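Local coordinates for putative signal recognition particle protein (Chaetomium thermophilum, PDB 5CK4) that binds guanine nucleotides as the Arf-like GTPase subunit of the signal recognition particle receptor, probably switching between GTP- and GDP-bound states at the endoplasmic reticulum membrane, at residues 238-243 / 279-284. Sequence-based numbering, arbitrary orientation.
Sequences HELGRI and FKFEEM
Leu240 reaches out from its helix to two phenylalanines, and a single methyl, CD1, meets both rings: it lies 3.6 Å from CE2 of Phe279 and 3.5 Å from CE1 of Phe281. Behind it, Leu240 CB rests over one face of the Phe279 ring, 4.0 Å above the plane and displaced toward the rim. Against Phe281 the leucine runs at about a right angle, its CD1 also close to CZ. The two rings are neighbours in their own right, with CE1 of Phe281 lying in the plane of the Phe279 ring, at its edge. Phe279 CG is anti to the backbone N (chi1 -177°), which turns the ring from Gly241 toward the side chain of Leu240. Phe279 CB sits 4.0 Å from Gly241 CA. Here the backbones run closest, 5.2 Å between the CA atoms of Gly241 and Phe279, with no side chain on Gly241 between them. In this P-loop GTPase fold the contact lays the connection from helix 229-249 to strand 291-295 back along that helix, away from the GDP pocket. Tyr190 of helix 180-201 also touches Leu240, and Val291 and Val293 of the strand pack on Phe281, so the apolar cluster spans two helices and the sheet. No hydrogen bond joins the two segments themselves, but the side-chain OE2 of Glu237, one turn before Gly241, accepts the backbone N-H of Phe281. Within 279-284, Lys280 N donates to Glu283 OE1 at 3.3 Å, approaching from above the carboxylate plane of Glu283, while OE2 forms a salt bridge with Arg244 of the helix.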
loop_
_atom_site.group_PDB
_atom_site.type_symbol
_atom_site.label_atom_id
_atom_site.label_comp_id
_atom_site.label_asym_id
_atom_site.label_seq_id
_atom_site.Cartn_x
_atom_site.Cartn_y
_atom_site.Cartn_z
ATOM N N HIS A 238 -14.527 -3.066 7.069
ATOM C CA HIS A 238 -15.425 -4.154 7.404
ATOM C C HIS A 238 -14.907 -5.492 6.873
ATOM O O HIS A 238 -15.044 -6.526 7.535
ATOM C CB HIS A 238 -16.852 -3.858 6.942
ATOM C CG HIS A 238 -17.582 -2.897 7.839
ATOM N ND1 HIS A 238 -17.634 -1.541 7.598
ATOM C CD2 HIS A 238 -18.269 -3.098 8.989
ATOM C CE1 HIS A 238 -18.335 -0.949 8.548
ATOM N NE2 HIS A 238 -18.733 -1.871 9.406
ATOM N N GLU A 239 -14.280 -5.486 5.705
ATOM C CA GLU A 239 -13.786 -6.754 5.178
ATOM C C GLU A 239 -12.563 -7.257 5.949
ATOM O O GLU A 239 -12.448 -8.452 6.212
ATOM C CB GLU A 239 -13.514 -6.668 3.677
ATOM C CG GLU A 239 -13.052 -7.979 3.060
ATOM C CD GLU A 239 -14.138 -9.044 2.936
ATOM O OE1 GLU A 239 -15.308 -8.786 3.280
ATOM O OE2 GLU A 239 -13.802 -10.157 2.492
ATOM N N LEU A 240 -11.656 -6.355 6.306
ATOM C CA LEU A 240 -10.486 -6.706 7.125
ATOM C C LEU A 240 -10.927 -7.208 8.496
ATOM O O LEU A 240 -10.353 -8.150 9.031
ATOM C CB LEU A 240 -9.541 -5.495 7.286
ATOM C CG LEU A 240 -8.855 -5.012 6.005
ATOM C CD1 LEU A 240 -8.184 -3.659 6.230
ATOM C CD2 LEU A 240 -7.841 -6.026 5.477
ATOM N N GLY A 241 -11.939 -6.559 9.068
ATOM C CA GLY A 241 -12.573 -7.049 10.280
ATOM C C GLY A 241 -13.167 -8.443 10.126
ATOM O O GLY A 241 -13.002 -9.291 11.010
ATOM N N ARG A 242 -13.871 -8.692 9.021
ATOM C CA ARG A 242 -14.452 -10.014 8.792
ATOM C C ARG A 242 -13.353 -11.084 8.727
ATOM O O ARG A 242 -13.493 -12.171 9.297
ATOM C CB ARG A 242 -15.264 -10.046 7.493
ATOM C CG ARG A 242 -15.956 -11.382 7.283
ATOM C CD ARG A 242 -16.614 -11.493 5.915
ATOM N NE ARG A 242 -15.613 -11.466 4.854
ATOM C CZ ARG A 242 -14.928 -12.529 4.440
ATOM N NH1 ARG A 242 -15.142 -13.721 4.987
ATOM N NH2 ARG A 242 -14.026 -12.401 3.475
ATOM N N ILE A 243 -12.274 -10.770 8.019
ATOM C CA ILE A 243 -11.151 -11.702 7.868
ATOM C C ILE A 243 -10.522 -12.056 9.212
ATOM O O ILE A 243 -10.336 -13.230 9.530
ATOM C CB ILE A 243 -10.058 -11.130 6.926
ATOM C CG1 ILE A 243 -10.616 -10.985 5.509
ATOM C CG2 ILE A 243 -8.811 -12.043 6.909
ATOM C CD1 ILE A 243 -9.772 -10.107 4.600
ATOM N N PHE A 279 -12.750 -3.140 13.474
ATOM C CA PHE A 279 -11.525 -2.699 12.833
ATOM C C PHE A 279 -11.645 -1.300 12.248
ATOM O O PHE A 279 -12.609 -1.005 11.552
ATOM C CB PHE A 279 -11.059 -3.643 11.712
ATOM C CG PHE A 279 -9.750 -3.216 11.115
ATOM C CD1 PHE A 279 -8.551 -3.555 11.741
ATOM C CD2 PHE A 279 -9.712 -2.429 9.955
ATOM C CE1 PHE A 279 -7.330 -3.148 11.221
ATOM C CE2 PHE A 279 -8.502 -2.016 9.431
ATOM C CZ PHE A 279 -7.303 -2.369 10.060
ATOM N N LYS A 280 -10.641 -0.463 12.518
ATOM C CA LYS A 280 -10.517 0.853 11.888
ATOM C C LYS A 280 -9.059 1.040 11.511
ATOM O O LYS A 280 -8.188 0.623 12.254
ATOM C CB LYS A 280 -10.918 1.975 12.857
ATOM C CG LYS A 280 -12.347 1.903 13.366
ATOM C CD LYS A 280 -13.353 2.176 12.261
ATOM C CE LYS A 280 -14.770 2.140 12.844
ATOM N NZ LYS A 280 -15.782 2.648 11.888
ATOM N N PHE A 281 -8.777 1.667 10.374
ATOM C CA PHE A 281 -7.380 1.875 9.979
ATOM C C PHE A 281 -6.612 2.673 11.035
ATOM O O PHE A 281 -5.400 2.484 11.239
ATOM C CB PHE A 281 -7.299 2.560 8.613
ATOM C CG PHE A 281 -7.631 1.647 7.471
ATOM C CD1 PHE A 281 -6.863 0.512 7.226
ATOM C CD2 PHE A 281 -8.713 1.909 6.646
ATOM C CE1 PHE A 281 -7.173 -0.336 6.168
ATOM C CE2 PHE A 281 -9.021 1.071 5.582
ATOM C CZ PHE A 281 -8.260 -0.060 5.350
ATOM N N GLU A 282 -7.330 3.548 11.728
ATOM C CA GLU A 282 -6.710 4.364 12.760
ATOM C C GLU A 282 -6.120 3.525 13.889
ATOM O O GLU A 282 -5.173 3.941 14.572
ATOM C CB GLU A 282 -7.708 5.378 13.326
ATOM C CG GLU A 282 -7.982 6.557 12.390
ATOM C CD GLU A 282 -8.981 6.235 11.282
ATOM O OE1 GLU A 282 -9.500 5.101 11.235
ATOM O OE2 GLU A 282 -9.255 7.135 10.456
ATOM N N GLU A 283 -6.669 2.340 14.099
ATOM C CA GLU A 283 -6.196 1.531 15.219
ATOM C C GLU A 283 -4.755 1.035 14.982
ATOM O O GLU A 283 -4.043 0.655 15.921
ATOM C CB GLU A 283 -7.173 0.391 15.493
ATOM C CG GLU A 283 -6.901 -0.937 14.804
ATOM C CD GLU A 283 -7.953 -1.979 15.196
ATOM O OE1 GLU A 283 -9.150 -1.612 15.213
ATOM O OE2 GLU A 283 -7.596 -3.141 15.507
ATOM N N MET A 284 -4.309 1.083 13.729
ATOM C CA MET A 284 -2.937 0.681 13.401
ATOM C C MET A 284 -1.874 1.635 13.934
ATOM O O MET A 284 -0.672 1.308 13.931
ATOM C CB MET A 284 -2.770 0.491 11.890
ATOM C CG MET A 284 -3.751 -0.531 11.277
ATOM S SD MET A 284 -3.654 -2.185 12.027
ATOM C CE MET A 284 -2.002 -2.721 11.537
#